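Local coordinates for protein alpha-/beta-galactoside alpha-2,3-sialyltransferase (PDB 2ZWI) that probably transfers sialic acid from a CMP-linked donor to alpha- and beta-galactosides in alpha-2,3 linkage, and binds cytidine monophosphate and zinc, at residues 18-22 and 198-202; 58-62 and 87-92; 66-72 and 95-101; 225-229 and 311-315. All blocks are in the same frame, centred on the assembly; numbering follows the deposited sequence. Where two conformers were deposited one is given.

Contact 1: 18-22 and 198-202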
loop_
_atom_site.group_PDB
_atom_site.type_symbol
_atom_site.label_atom_id
_atom_site.label_comp_id
_atom_site.label_asym_id
_atom_site.label_seq_id
_atom_site.Cartn_x
_atom_site.Cartn_y
_atom_site.Cartn_z
ATOM N N GLN A 18 1.945 7.056 -1.588
ATOM C CA GLN A 18 3.300 7.239 -1.056
ATOM C C GLN A 18 4.247 7.892 -2.081
ATOM O O GLN A 18 5.062 8.754 -1.736
ATOM C CB GLN A 18 3.864 5.912 -0.546
ATOM C CG GLN A 18 3.314 5.492 0.832
ATOM C CD GLN A 18 3.970 6.243 1.982
ATOM O OE1 GLN A 18 3.395 6.389 3.059
ATOM N NE2 GLN A 18 5.184 6.710 1.761
ATOM N N GLN A 19 4.131 7.501 -3.344
ATOM C CA GLN A 19 4.952 8.121 -4.384
ATOM C C GLN A 19 4.605 9.593 -4.574
ATOM O O GLN A 19 5.506 10.427 -4.628
ATOM C CB GLN A 19 4.867 7.356 -5.706
ATOM C CG GLN A 19 5.593 6.007 -5.718
ATOM C CD GLN A 19 5.252 5.200 -6.958
ATOM O OE1 GLN A 19 4.812 5.755 -7.964
ATOM N NE2 GLN A 19 5.456 3.892 -6.898
ATOM N N MET A 20 3.311 9.917 -4.644
ATOM C CA MET A 20 2.868 11.324 -4.724
ATOM C C MET A 20 3.472 12.130 -3.574
ATOM O O MET A 20 4.024 13.208 -3.763
ATOM C CB MET A 20 1.337 11.426 -4.665
ATOM C CG MET A 20 0.589 10.900 -5.880
ATOM S SD MET A 20 -1.177 10.751 -5.544
ATOM C CE MET A 20 -1.804 10.397 -7.179
ATOM N N THR A 21 3.382 11.579 -2.371
ATOM C CA THR A 21 3.861 12.268 -1.180
ATOM C C THR A 21 5.381 12.530 -1.201
ATOM O O THR A 21 5.823 13.601 -0.811
ATOM C CB THR A 21 3.426 11.515 0.090
ATOM O OG1 THR A 21 2.006 11.295 0.044
ATOM C CG2 THR A 21 3.749 12.315 1.323
ATOM N N GLN A 22 6.166 11.554 -1.664
ATOM C CA GLN A 22 7.620 11.728 -1.809
ATOM C C GLN A 22 7.991 12.796 -2.844
ATOM O O GLN A 22 8.905 13.605 -2.616
ATOM C CB GLN A 22 8.286 10.392 -2.172
ATOM C CG GLN A 22 8.022 9.258 -1.169
ATOM C CD GLN A 22 8.937 9.301 0.044
ATOM O OE1 GLN A 22 8.896 10.236 0.845
ATOM N NE2 GLN A 22 9.763 8.267 0.192
ATOM N N MET A 198 7.569 2.999 5.961
ATOM C CA MET A 198 6.667 3.996 5.373
ATOM C C MET A 198 6.237 4.997 6.436
ATOM O O MET A 198 5.811 4.601 7.536
ATOM C CB MET A 198 5.426 3.356 4.755
ATOM C CG MET A 198 5.638 2.790 3.374
ATOM S SD MET A 198 4.085 2.162 2.728
ATOM C CE MET A 198 4.604 1.353 1.229
ATOM N N LYS A 199 6.376 6.282 6.112
ATOM C CA LYS A 199 5.969 7.363 7.014
ATOM C C LYS A 199 4.636 7.978 6.599
ATOM O O LYS A 199 4.285 7.996 5.414
ATOM C CB LYS A 199 7.052 8.446 7.108
ATOM C CG LYS A 199 8.409 7.917 7.571
ATOM C CD LYS A 199 8.344 7.174 8.911
ATOM C CE LYS A 199 8.211 8.133 10.082
ATOM N NZ LYS A 199 8.635 7.476 11.351
ATOM N N TRP A 200 3.899 8.482 7.585
ATOM C CA TRP A 200 2.555 9.004 7.358
ATOM C C TRP A 200 2.343 10.386 7.995
ATOM O O TRP A 200 1.223 10.914 8.025
ATOM C CB TRP A 200 1.506 7.992 7.850
ATOM C CG TRP A 200 1.544 6.656 7.096
ATOM C CD1 TRP A 200 2.127 5.490 7.512
ATOM C CD2 TRP A 200 0.976 6.374 5.803
ATOM N NE1 TRP A 200 1.960 4.505 6.563
ATOM C CE2 TRP A 200 1.259 5.019 5.505
ATOM C CE3 TRP A 200 0.250 7.132 4.875
ATOM C CZ2 TRP A 200 0.854 4.409 4.315
ATOM C CZ3 TRP A 200 -0.150 6.528 3.676
ATOM C CH2 TRP A 200 0.144 5.172 3.418
ATOM N N ASP A 201 3.429 10.981 8.466
ATOM C CA ASP A 201 3.370 12.251 9.201
ATOM C C ASP A 201 3.956 13.403 8.388
ATOM O O ASP A 201 4.393 14.405 8.954
ATOM C CB ASP A 201 4.110 12.110 10.537
ATOM C CG ASP A 201 5.575 11.723 10.364
ATOM O OD1 ASP A 201 6.031 11.502 9.217
ATOM O OD2 ASP A 201 6.289 11.644 11.387
ATOM N N TYR A 202 3.972 13.248 7.067
ATOM C CA TYR A 202 4.488 14.281 6.165
ATOM C C TYR A 202 3.781 15.627 6.326
ATOM O O TYR A 202 4.420 16.683 6.235
ATOM C CB TYR A 202 4.398 13.817 4.703
ATOM C CG TYR A 202 5.395 12.738 4.350
ATOM C CD1 TYR A 202 5.052 11.387 4.437
ATOM C CD2 TYR A 202 6.687 13.067 3.930
ATOM C CE1 TYR A 202 5.966 10.391 4.121
ATOM C CE2 TYR A 202 7.610 12.078 3.610
ATOM C CZ TYR A 202 7.242 10.742 3.700
ATOM O OH TYR A 202 8.161 9.759 3.393
#
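Thr21 on helix 14-26 and Tyr202 in the loop after strand 195-197 meet through a CH-pi contact. The methyl Thr21 CG2 lies 3.8 Å from the centroid of the Tyr202 ring and 26° off its normal, so it sits over a face, displaced toward the rim. This methyl stands anti to the backbone N of Thr21, leaving the hydroxyl on the other branch to bond the carbonyl of Ile17.

Polar contact is slight. Tyr202 OH lies 2.7 Å from Gln22 OE1, at best a weak hydrogen bond, since another acceptor is within reach of the same proton. The Gln22 chain is bent about CB-CG (chi2 -82°), which brings its amide to the phenol. The amide of Gln18 is a second polar end, standing over one face of the Trp200 indole with the two planes 88° apart.

Apolar packing is made by Gln18 CG, 3.9 Å from Met198 SD and 4.1 Å from Trp200 CH2. Trp200 NE1 donates to a glycerol probably from the crystallisation liquor, and the nearest side-chain atoms of Trp200 and Glu306, a CMP-binding residue, are about 4 Å apart.

Helix 14-26 follows the first strand of the N-terminal parallel sheet, whereas 198-202 leaves its edge strand 195-197. Met310 of helix 305-310 touches Gln18, Thr21 and Trp200, which places the contact where the two sheet domains of this GT-B protein approach each other.

Contact 2: 58-62 and 87-92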
loop_
_atom_site.group_PDB
_atom_site.type_symbol
_atom_site.label_atom_id
_atom_site.label_comp_id
_atom_site.label_asym_id
_atom_site.label_seq_id
_atom_site.Cartn_x
_atom_site.Cartn_y
_atom_site.Cartn_z
ATOM N N ARG A 58 2.378 1.293 -19.527
ATOM C CA ARG A 58 3.805 0.994 -19.425
ATOM C C ARG A 58 4.578 1.025 -20.766
ATOM O O ARG A 58 5.654 1.631 -20.833
ATOM C CB ARG A 58 4.004 -0.336 -18.690
ATOM C CG ARG A 58 5.377 -0.515 -18.042
ATOM C CD ARG A 58 5.545 -1.954 -17.512
ATOM N NE ARG A 58 5.596 -2.940 -18.593
ATOM C CZ ARG A 58 5.403 -4.252 -18.450
ATOM N NH1 ARG A 58 5.489 -5.045 -19.515
ATOM N NH2 ARG A 58 5.135 -4.783 -17.260
ATOM N N PRO A 59 4.051 0.380 -21.836
ATOM C CA PRO A 59 4.820 0.487 -23.083
ATOM C C PRO A 59 4.987 1.921 -23.630
ATOM O O PRO A 59 6.025 2.211 -24.235
ATOM C CB PRO A 59 4.061 -0.425 -24.064
ATOM C CG PRO A 59 2.697 -0.571 -23.488
ATOM C CD PRO A 59 2.853 -0.465 -21.999
ATOM N N GLU A 60 4.016 2.814 -23.401
ATOM C CA GLU A 60 4.186 4.219 -23.815
ATOM C C GLU A 60 5.265 4.926 -23.001
ATOM O O GLU A 60 6.062 5.678 -23.550
ATOM C CB GLU A 60 2.883 5.026 -23.744
ATOM C CG GLU A 60 1.838 4.715 -24.840
ATOM C CD GLU A 60 2.396 4.701 -26.266
ATOM O OE1 GLU A 60 2.060 3.750 -27.008
ATOM O OE2 GLU A 60 3.157 5.624 -26.656
ATOM N N LEU A 61 5.284 4.683 -21.695
ATOM C CA LEU A 61 6.285 5.291 -20.814
ATOM C C LEU A 61 7.689 4.860 -21.221
ATOM O O LEU A 61 8.609 5.684 -21.312
ATOM C CB LEU A 61 5.997 4.970 -19.337
ATOM C CG LEU A 61 6.952 5.564 -18.284
ATOM C CD1 LEU A 61 6.236 5.784 -16.950
ATOM C CD2 LEU A 61 8.193 4.681 -18.097
ATOM N N ILE A 62 7.842 3.567 -21.476
ATOM C CA ILE A 62 9.117 2.987 -21.874
ATOM C C ILE A 62 9.643 3.597 -23.188
ATOM O O ILE A 62 10.835 3.886 -23.307
ATOM C CB ILE A 62 9.012 1.448 -21.947
ATOM C CG1 ILE A 62 9.079 0.850 -20.530
ATOM C CG2 ILE A 62 10.101 0.861 -22.841
ATOM C CD1 ILE A 62 8.510 -0.541 -20.398
ATOM N N VAL A 87 7.384 -6.950 -11.467
ATOM C CA VAL A 87 7.452 -7.271 -12.910
ATOM C C VAL A 87 7.445 -6.011 -13.794
ATOM O O VAL A 87 8.129 -5.964 -14.818
ATOM C CB VAL A 87 6.318 -8.260 -13.364
ATOM C CG1 VAL A 87 4.947 -7.603 -13.299
ATOM C CG2 VAL A 87 6.597 -8.810 -14.776
ATOM N N ASP A 88 6.669 -5.000 -13.407
ATOM C CA ASP A 88 6.640 -3.754 -14.163
ATOM C C ASP A 88 8.002 -3.061 -14.139
ATOM O O ASP A 88 8.462 -2.589 -15.169
ATOM C CB ASP A 88 5.537 -2.822 -13.660
ATOM C CG ASP A 88 4.145 -3.396 -13.871
ATOM O OD1 ASP A 88 3.256 -3.057 -13.075
ATOM O OD2 ASP A 88 3.932 -4.176 -14.826
ATOM N N VAL A 89 8.662 -3.012 -12.980
ATOM C CA VAL A 89 10.013 -2.426 -12.958
ATOM C C VAL A 89 11.061 -3.312 -13.662
ATOM O O VAL A 89 11.959 -2.789 -14.310
ATOM C CB VAL A 89 10.461 -1.782 -11.564
ATOM C CG1 VAL A 89 9.397 -1.887 -10.481
ATOM C CG2 VAL A 89 11.848 -2.232 -11.108
ATOM N N VAL A 90 10.908 -4.633 -13.590
ATOM C CA VAL A 90 11.742 -5.555 -14.392
ATOM C C VAL A 90 11.755 -5.171 -15.886
ATOM O O VAL A 90 12.820 -5.072 -16.510
ATOM C CB VAL A 90 11.290 -7.042 -14.240
ATOM C CG1 VAL A 90 12.003 -7.938 -15.260
ATOM C CG2 VAL A 90 11.555 -7.549 -12.823
ATOM N N ASN A 91 10.572 -4.942 -16.449
ATOM C CA ASN A 91 10.452 -4.590 -17.862
ATOM C C ASN A 91 11.010 -3.200 -18.197
ATOM O O ASN A 91 11.503 -2.975 -19.300
ATOM C CB ASN A 91 9.001 -4.735 -18.324
ATOM C CG ASN A 91 8.652 -6.167 -18.680
ATOM O OD1 ASN A 91 8.930 -6.622 -19.795
ATOM N ND2 ASN A 91 8.049 -6.894 -17.733
ATOM N N ILE A 92 10.938 -2.279 -17.234
ATOM C CA ILE A 92 11.586 -0.981 -17.377
ATOM C C ILE A 92 13.114 -1.141 -17.340
ATOM O O ILE A 92 13.815 -0.606 -18.206
ATOM C CB ILE A 92 11.060 0.060 -16.337
ATOM C CG1 ILE A 92 9.575 0.363 -16.595
ATOM C CG2 ILE A 92 11.891 1.363 -16.402
ATOM C CD1 ILE A 92 8.780 0.905 -15.372
#
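Arg58 and Asp88 form a salt bridge, Arg58 NH2 donating to Asp88 OD2 at 2.8 Å. The oxygen uses its anti lone pair, the N-H points only roughly at it (134°), and the carboxylate is turned well out of the guanidinium plane. OD2 is also paired with Arg11, so two arginines share this carboxylate oxygen.

Asn91 stacks on a face of the same guanidinium, whose edge takes the salt bridge. The two planes are 15° apart, and Asn91 CB approaches Arg58 CZ to 3.6 Å. The amide is itself held: Asn91 ND2 donates to Val87 O at 3.1 Å, and that oxygen also takes the helical bond from Asn91 N, the two donors coming from opposite faces of the carbonyl plane.

Apolar contact is smaller, with Ile62 CG1 4.0 Å and Ile62 CD1 4.1 Å from Ile92 CG1.

The short helical segments run in roughly the same direction, crossing at -31° with axes 10.9 Å apart. Helices 58-70 and 86-98 are the crossovers of successive beta-alpha-beta units, leading from strand 52-54 to 74-82 and from 74-82 to 104-110, and lie side by side on one face of the parallel sheet, where Leu61 and Ile92 both rest on Val7 and Val9 of strand 3-10.

Contact 3: 66-72 and 95-101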
loop_
_atom_site.group_PDB
_atom_site.type_symbol
_atom_site.label_atom_id
_atom_site.label_comp_id
_atom_site.label_asym_id
_atom_site.label_seq_id
_atom_site.Cartn_x
_atom_site.Cartn_y
_atom_site.Cartn_z
ATOM N N ASP A 66 13.171 5.540 -23.310
ATOM C CA ASP A 66 14.208 5.124 -24.240
ATOM C C ASP A 66 14.702 6.248 -25.156
ATOM O O ASP A 66 15.900 6.366 -25.391
ATOM C CB ASP A 66 13.714 3.952 -25.086
ATOM C CG ASP A 66 13.552 2.675 -24.288
ATOM O OD1 ASP A 66 13.977 2.605 -23.103
ATOM O OD2 ASP A 66 12.981 1.726 -24.860
ATOM N N SER A 67 13.793 7.066 -25.684
ATOM C CA SER A 67 14.234 8.164 -26.552
ATOM C C SER A 67 15.051 9.195 -25.760
ATOM O O SER A 67 16.048 9.719 -26.262
ATOM C CB SER A 67 13.073 8.800 -27.331
ATOM O OG SER A 67 12.133 9.408 -26.470
ATOM N N MET A 68 14.655 9.457 -24.517
ATOM C CA MET A 68 15.436 10.343 -23.637
ATOM C C MET A 68 16.851 9.811 -23.401
ATOM O O MET A 68 17.829 10.570 -23.489
ATOM C CB MET A 68 14.729 10.559 -22.302
ATOM C CG MET A 68 13.414 11.300 -22.436
ATOM S SD MET A 68 12.635 11.733 -20.871
ATOM C CE MET A 68 13.635 13.151 -20.427
ATOM N N ILE A 69 16.956 8.514 -23.104
ATOM C CA ILE A 69 18.261 7.878 -22.896
ATOM C C ILE A 69 19.111 7.946 -24.172
ATOM O O ILE A 69 20.337 8.094 -24.095
ATOM C CB ILE A 69 18.130 6.428 -22.365
ATOM C CG1 ILE A 69 17.582 6.446 -20.934
ATOM C CG2 ILE A 69 19.479 5.722 -22.355
ATOM C CD1 ILE A 69 17.004 5.139 -20.480
ATOM N N LEU A 70 18.455 7.870 -25.333
ATOM C CA LEU A 70 19.163 7.919 -26.618
ATOM C C LEU A 70 19.830 9.272 -26.926
ATOM O O LEU A 70 20.698 9.352 -27.799
ATOM C CB LEU A 70 18.262 7.459 -27.779
ATOM C CG LEU A 70 17.927 5.958 -27.882
ATOM C CD1 LEU A 70 17.237 5.658 -29.193
ATOM C CD2 LEU A 70 19.165 5.076 -27.745
ATOM N N THR A 71 19.440 10.316 -26.197
ATOM C CA THR A 71 20.051 11.642 -26.326
ATOM C C THR A 71 21.449 11.692 -25.706
ATOM O O THR A 71 22.193 12.663 -25.912
ATOM C CB THR A 71 19.183 12.751 -25.678
ATOM O OG1 THR A 71 19.216 12.624 -24.250
ATOM C CG2 THR A 71 17.732 12.682 -26.179
ATOM N N ASN A 72 21.786 10.649 -24.940
ATOM C CA ASN A 72 23.084 10.513 -24.255
ATOM C C ASN A 72 23.241 11.406 -23.025
ATOM O O ASN A 72 24.316 11.466 -22.427
ATOM C CB ASN A 72 24.257 10.737 -25.223
ATOM C CG ASN A 72 24.468 9.569 -26.170
ATOM O OD1 ASN A 72 24.469 9.733 -27.396
ATOM N ND2 ASN A 72 24.648 8.382 -25.605
ATOM N N SER A 95 14.433 -2.674 -20.592
ATOM C CA SER A 95 14.461 -1.721 -21.706
ATOM C C SER A 95 15.662 -0.770 -21.630
ATOM O O SER A 95 16.316 -0.514 -22.643
ATOM C CB SER A 95 13.151 -0.933 -21.773
ATOM O OG SER A 95 12.031 -1.806 -21.799
ATOM N N ILE A 96 15.951 -0.259 -20.432
ATOM C CA ILE A 96 17.131 0.592 -20.191
ATOM C C ILE A 96 18.459 -0.130 -20.483
ATOM O O ILE A 96 19.312 0.407 -21.212
ATOM C CB ILE A 96 17.160 1.148 -18.733
ATOM C CG1 ILE A 96 15.950 2.045 -18.464
ATOM C CG2 ILE A 96 18.472 1.904 -18.460
ATOM C CD1 ILE A 96 15.760 2.389 -17.001
ATOM N N GLU A 97 18.635 -1.321 -19.902
ATOM C CA GLU A 97 19.858 -2.131 -20.074
ATOM C C GLU A 97 20.114 -2.532 -21.531
ATOM O O GLU A 97 21.270 -2.563 -21.974
ATOM C CB GLU A 97 19.813 -3.406 -19.217
ATOM C CG GLU A 97 19.706 -3.193 -17.696
ATOM C CD GLU A 97 21.027 -2.814 -17.027
ATOM O OE1 GLU A 97 21.980 -2.389 -17.731
ATOM O OE2 GLU A 97 21.118 -2.941 -15.780
ATOM N N ALA A 98 19.037 -2.850 -22.252
ATOM C CA ALA A 98 19.099 -3.237 -23.671
ATOM C C ALA A 98 19.817 -2.188 -24.516
ATOM O O ALA A 98 20.632 -2.527 -25.363
ATOM C CB ALA A 98 17.701 -3.475 -24.218
ATOM N N LEU A 99 19.502 -0.920 -24.256
ATOM C CA LEU A 99 20.067 0.210 -24.976
ATOM C C LEU A 99 21.594 0.306 -24.854
ATOM O O LEU A 99 22.244 0.898 -25.715
ATOM C CB LEU A 99 19.392 1.520 -24.551
ATOM C CG LEU A 99 17.892 1.702 -24.797
ATOM C CD1 LEU A 99 17.425 3.035 -24.211
ATOM C CD2 LEU A 99 17.519 1.603 -26.286
ATOM N N GLY A 100 22.147 -0.271 -23.782
ATOM C CA GLY A 100 23.599 -0.335 -23.553
ATOM C C GLY A 100 24.283 1.016 -23.451
ATOM O O GLY A 100 25.409 1.198 -23.937
ATOM N N LYS A 101 23.607 1.962 -22.807
ATOM C CA LYS A 101 24.085 3.342 -22.713
ATOM C C LYS A 101 24.736 3.636 -21.362
ATOM O O LYS A 101 24.974 4.797 -21.027
ATOM C CB LYS A 101 22.924 4.307 -22.962
ATOM C CG LYS A 101 22.472 4.423 -24.414
ATOM C CD LYS A 101 23.338 5.422 -25.148
ATOM C CE LYS A 101 22.967 5.529 -26.619
ATOM N NZ LYS A 101 24.107 6.121 -27.391
#
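Met68 O is gripped twice by Thr71: its hydroxyl OG1 reaches Met68 O at 2.6 Å and its backbone N reaches the same oxygen at 3.2 Å. The hydroxyl approaches in the carbonyl plane at a C=O...donor angle of 158°. These bonds lie near the C-terminal end of helix 58-70, just before Asn72 leaves helical geometry with positive phi; Gly100 does the same after helix 86-98.

Across the contact the packing is largely apolar and centres on Ile69, whose two branches divide the work. Its CD1 meets Ile96 CG1 at 3.8 Å, the side chains crossing near a right angle. The other branch, CG2, stands anti to the backbone N and touches both Leu99 CD1 at 3.9 Å and Lys101 CB at 3.8 Å. Leu99 spreads its methyls over two partners: CD1 comes within 3.6 Å of Asp66 OD1, while CD2 lies 4.1 Å from Leu70 CD2.

Lys101 turns sharply about CB-CG (chi2 -84°) and then runs extended, its aliphatic part sliding past Ile69 in the opposite direction and Leu70 crossing its CE. This carries the ammonium to the amide end of Asn72, with Lys101 NZ 3.7 Å from Asn72 CG.

The contact joins the C-terminal turns of helices 58-70 and 86-98, far from the nucleotide and zinc sites. Next to it, Ile96 rests on Leu65 of helix 58-70 and Ile105 of strand 104-110, while Thr103, just before that strand, touches both Ile69 and Ile96.

Contact 4: 225-229 and 311-315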
loop_
_atom_site.group_PDB
_atom_site.type_symbol
_atom_site.label_atom_id
_atom_site.label_comp_id
_atom_site.label_asym_id
_atom_site.label_seq_id
_atom_site.Cartn_x
_atom_site.Cartn_y
_atom_site.Cartn_z
ATOM N N ILE A 225 -14.852 15.619 5.686
ATOM C CA ILE A 225 -14.740 14.553 6.685
ATOM C C ILE A 225 -14.336 15.089 8.069
ATOM O O ILE A 225 -14.872 14.653 9.090
ATOM C CB ILE A 225 -13.790 13.426 6.191
ATOM C CG1 ILE A 225 -14.266 12.036 6.635
ATOM C CG2 ILE A 225 -12.330 13.709 6.528
ATOM C CD1 ILE A 225 -14.659 11.885 8.088
ATOM N N LYS A 226 -13.412 16.049 8.096
ATOM C CA LYS A 226 -12.997 16.655 9.349
ATOM C C LYS A 226 -14.159 17.409 10.022
ATOM O O LYS A 226 -14.250 17.424 11.244
ATOM C CB LYS A 226 -11.764 17.552 9.147
ATOM C CG LYS A 226 -10.513 16.759 8.769
ATOM C CD LYS A 226 -9.243 17.604 8.769
ATOM C CE LYS A 226 -8.020 16.680 8.804
ATOM N NZ LYS A 226 -6.676 17.367 8.846
ATOM N N GLU A 227 -15.042 18.014 9.225
ATOM C CA GLU A 227 -16.258 18.642 9.751
ATOM C C GLU A 227 -17.227 17.593 10.296
ATOM O O GLU A 227 -17.852 17.802 11.340
ATOM C CB GLU A 227 -16.954 19.481 8.668
ATOM C CG GLU A 227 -16.252 20.802 8.385
ATOM C CD GLU A 227 -16.753 21.501 7.138
ATOM O OE1 GLU A 227 -16.072 22.456 6.699
ATOM O OE2 GLU A 227 -17.812 21.114 6.592
ATOM N N GLN A 228 -17.344 16.472 9.584
ATOM C CA GLN A 228 -18.190 15.349 10.021
ATOM C C GLN A 228 -17.739 14.748 11.358
ATOM O O GLN A 228 -18.566 14.413 12.207
ATOM C CB GLN A 228 -18.237 14.264 8.948
ATOM C CG GLN A 228 -19.092 14.616 7.738
ATOM C CD GLN A 228 -18.898 13.645 6.577
ATOM O OE1 GLN A 228 -17.837 13.018 6.438
ATOM N NE2 GLN A 228 -19.915 13.521 5.738
ATOM N N TYR A 229 -16.427 14.609 11.531
ATOM C CA TYR A 229 -15.845 14.161 12.786
ATOM C C TYR A 229 -16.274 15.030 13.982
ATOM O O TYR A 229 -16.571 14.508 15.055
ATOM C CB TYR A 229 -14.315 14.158 12.695
ATOM C CG TYR A 229 -13.692 13.014 11.902
ATOM C CD1 TYR A 229 -14.336 11.782 11.769
ATOM C CD2 TYR A 229 -12.423 13.156 11.327
ATOM C CE1 TYR A 229 -13.744 10.726 11.047
ATOM C CE2 TYR A 229 -11.826 12.103 10.601
ATOM C CZ TYR A 229 -12.491 10.902 10.471
ATOM O OH TYR A 229 -11.912 9.867 9.769
ATOM N N THR A 311 -3.611 12.771 5.168
ATOM C CA THR A 311 -4.186 14.091 5.432
ATOM C C THR A 311 -4.564 14.310 6.905
ATOM O O THR A 311 -5.163 15.330 7.253
ATOM C CB THR A 311 -5.391 14.413 4.485
ATOM O OG1 THR A 311 -6.455 13.468 4.667
ATOM C CG2 THR A 311 -4.955 14.410 3.033
ATOM N N ASP A 312 -4.191 13.349 7.758
ATOM C CA ASP A 312 -4.498 13.348 9.187
ATOM C C ASP A 312 -6.007 13.491 9.467
ATOM O O ASP A 312 -6.419 14.284 10.314
ATOM C CB ASP A 312 -3.668 14.429 9.917
ATOM C CG ASP A 312 -3.663 14.261 11.429
ATOM O OD1 ASP A 312 -3.456 15.280 12.116
ATOM O OD2 ASP A 312 -3.871 13.133 11.941
ATOM N N ALA A 313 -6.823 12.725 8.746
ATOM C CA ALA A 313 -8.266 12.729 8.958
ATOM C C ALA A 313 -8.689 11.371 9.500
ATOM O O ALA A 313 -9.439 10.640 8.865
ATOM C CB ALA A 313 -8.990 13.059 7.675
ATOM N N LEU A 314 -8.191 11.050 10.690
ATOM C CA LEU A 314 -8.369 9.719 11.281
ATOM C C LEU A 314 -9.417 9.756 12.384
ATOM O O LEU A 314 -9.535 10.770 13.070
ATOM C CB LEU A 314 -7.037 9.205 11.842
ATOM C CG LEU A 314 -6.147 8.252 11.027
ATOM C CD1 LEU A 314 -6.626 7.994 9.590
ATOM C CD2 LEU A 314 -4.729 8.772 11.056
ATOM N N PRO A 315 -10.156 8.641 12.570
ATOM C CA PRO A 315 -11.175 8.557 13.602
ATOM C C PRO A 315 -10.535 8.132 14.917
ATOM O O PRO A 315 -9.313 7.927 14.980
ATOM C CB PRO A 315 -12.078 7.440 13.086
ATOM C CG PRO A 315 -11.112 6.489 12.446
ATOM C CD PRO A 315 -10.060 7.376 11.810
#
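Lys226 and Tyr229, one turn apart on helix 223-230, reach across to Thr311 and Ala313 as two separate arms, with the methyl of Ala313 between them. The lysine is extended beyond CG (chi2 -171°), which carries NZ across to the loop, where it donates to Thr311 O at 3.0 Å. At 163° the approach is nearly in line with the C=O bond. A positive group at this end of helix 305-310 would probably be favourable to the helix dipole.

Tyr229 points its phenol at the backbone instead. Its OH donates to Ala313 O at 2.7 Å, but from 48° out of the carbonyl plane, so the bond does not follow a lone pair. Seen from the ring, that oxygen sits at the edge near the ring plane, while Ile225 CD1 of the same helix covers a face.

Ala313 CB fits among three side chains, 3.6 Å from Ile225 CG2, 3.9 Å from Lys226 CE and 4.2 Å from Tyr229 CE2. Further along, Pro315 CB packs at 4.2 Å from Tyr229 CE1.

The loop begins with a Schellman motif that ends helix 305-310, Asp312 being its C-prime residue with positive phi, and leads into strand 317-321. That helix carries the CMP-binding residues Phe305 and Glu306. Tyr229 also meets Phe277 of strand 275-279 and Ile238 of strand 236-240, so helix 223-230 lies against the C-terminal sheet.

From the N terminus, contact 1 opens on helix 14-26 and does not close until 198-202, so it ties the start of the N-terminal sheet domain to its far edge. Contacts 2 and 3 fall within that long loop. Their segments alternate along the chain, 58-62, 66-72, 87-92 and 95-101, so the two loops cross; both join helices 58-70 and 86-98, and they touch where Ile62 CG2 lies 3.5 Å from Ser95 OG. Contact 4 follows in series, joining 225-229 to 311-315 in the C-terminal sheet domain. Its centre is about 18 Å from that of contact 1 but about 46 Å from that of contact 3.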